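Local coordinates for sensor protein (Rhodopseudomonas palustris, PDB 2OOL) that binds a bilin chromophore in its chromophore-binding domain and probably works as a light-regulated histidine kinase of the bacteriophytochrome type, at residues G120-H123 against I128-L131. Numbering follows the deposited sequence.
Sequences GILH and IVIL
H123 lays one face of its imidazole against I130, the residue paired with it on the neighbouring strand, the two side chains lying side by side and pointing the same way. The evidence for a CH-pi contact is that I130 CB stands 4.1 Å from the centroid of the H123 ring and 28° off the ring normal. CE1 of H123 is the ring atom nearest that carbon, at 3.8 Å, while I130 CD1 reaches along to H123 NE2, 3.9 Å away. A chi1 of 87° puts CG of H123 between the backbone N and the carbonyl carbon, turning the ring toward the partner strand. Between the strands, the backbones of the same two residues are joined by a reciprocal pair of hydrogen bonds, H123 N to I130 O at 3.0 Å and I130 N to H123 O at 2.9 Å, the latter nearly straight. Cutting the side chain back to an alanine here is likely to uncover I130 CB and deprive I130 CD1 of its neighbours NE2 and CE1. The opposite sheet face is aliphatic: L122 meets V129 and L131 at an oblique angle, its CD1 3.8 Å from both V129 CG1 and L131 CD1, and also packs on L90 and L94 of helix 84-94. Alternating hydrogen-bonded (H123-I130) and non-hydrogen-bonded (L122-L131) pairs, with axes at 164°, show antiparallel pairing; strand 128-134 follows 114-125 after a short turn, making a beta hairpin in the phytochrome PAS domain's central sheet.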
# COMPACT_ATOMS: atom_id res chain seq x y z
N GLY A 120 12.05 13.58 7.42
CA GLY A 120 11.71 14.47 8.51
C GLY A 120 10.36 14.12 9.12
O GLY A 120 9.32 14.04 8.42
N ILE A 121 10.36 13.90 10.44
CA ILE A 121 9.18 13.44 11.17
C ILE A 121 8.85 14.53 12.18
O ILE A 121 9.58 14.75 13.12
CB ILE A 121 9.42 12.10 11.93
CG1 ILE A 121 10.18 11.09 11.08
CG2 ILE A 121 8.08 11.54 12.53
CD1 ILE A 121 9.38 10.47 10.06
N LEU A 122 7.73 15.19 11.94
CA LEU A 122 7.30 16.38 12.61
C LEU A 122 6.12 16.07 13.55
O LEU A 122 5.20 15.29 13.19
CB LEU A 122 6.80 17.31 11.52
CG LEU A 122 6.97 18.80 11.55
CD1 LEU A 122 8.27 19.28 12.21
CD2 LEU A 122 6.85 19.20 10.05
N HIS A 123 6.14 16.64 14.75
CA HIS A 123 4.96 16.60 15.60
C HIS A 123 4.89 17.74 16.63
O HIS A 123 5.88 18.37 16.96
CB HIS A 123 4.78 15.22 16.26
CG HIS A 123 5.52 15.04 17.54
ND1 HIS A 123 6.75 14.41 17.60
CD2 HIS A 123 5.16 15.31 18.82
CE1 HIS A 123 7.13 14.33 18.87
NE2 HIS A 123 6.18 14.87 19.63
N ILE A 128 4.92 22.72 21.88
CA ILE A 128 6.16 22.79 21.10
C ILE A 128 6.16 21.87 19.89
O ILE A 128 5.35 20.97 19.79
CB ILE A 128 7.43 22.49 21.97
CG1 ILE A 128 7.36 21.10 22.60
CG2 ILE A 128 7.64 23.60 23.04
CD1 ILE A 128 8.67 20.55 23.01
N VAL A 129 7.15 22.05 19.02
CA VAL A 129 7.28 21.28 17.78
C VAL A 129 8.58 20.56 17.83
O VAL A 129 9.59 21.18 18.09
CB VAL A 129 7.28 22.22 16.55
CG1 VAL A 129 7.45 21.42 15.27
CG2 VAL A 129 6.00 23.08 16.53
N ILE A 130 8.55 19.25 17.58
CA ILE A 130 9.70 18.40 17.62
C ILE A 130 9.86 17.90 16.18
O ILE A 130 8.91 17.42 15.59
CB ILE A 130 9.50 17.23 18.59
CG1 ILE A 130 9.46 17.71 20.05
CG2 ILE A 130 10.58 16.13 18.39
CD1 ILE A 130 9.29 16.62 21.13
N LEU A 131 11.05 18.09 15.61
CA LEU A 131 11.40 17.54 14.31
C LEU A 131 12.42 16.44 14.49
O LEU A 131 13.42 16.62 15.17
CB LEU A 131 11.96 18.63 13.41
CG LEU A 131 12.57 18.18 12.05
CD1 LEU A 131 11.50 17.62 11.11
CD2 LEU A 131 13.31 19.28 11.38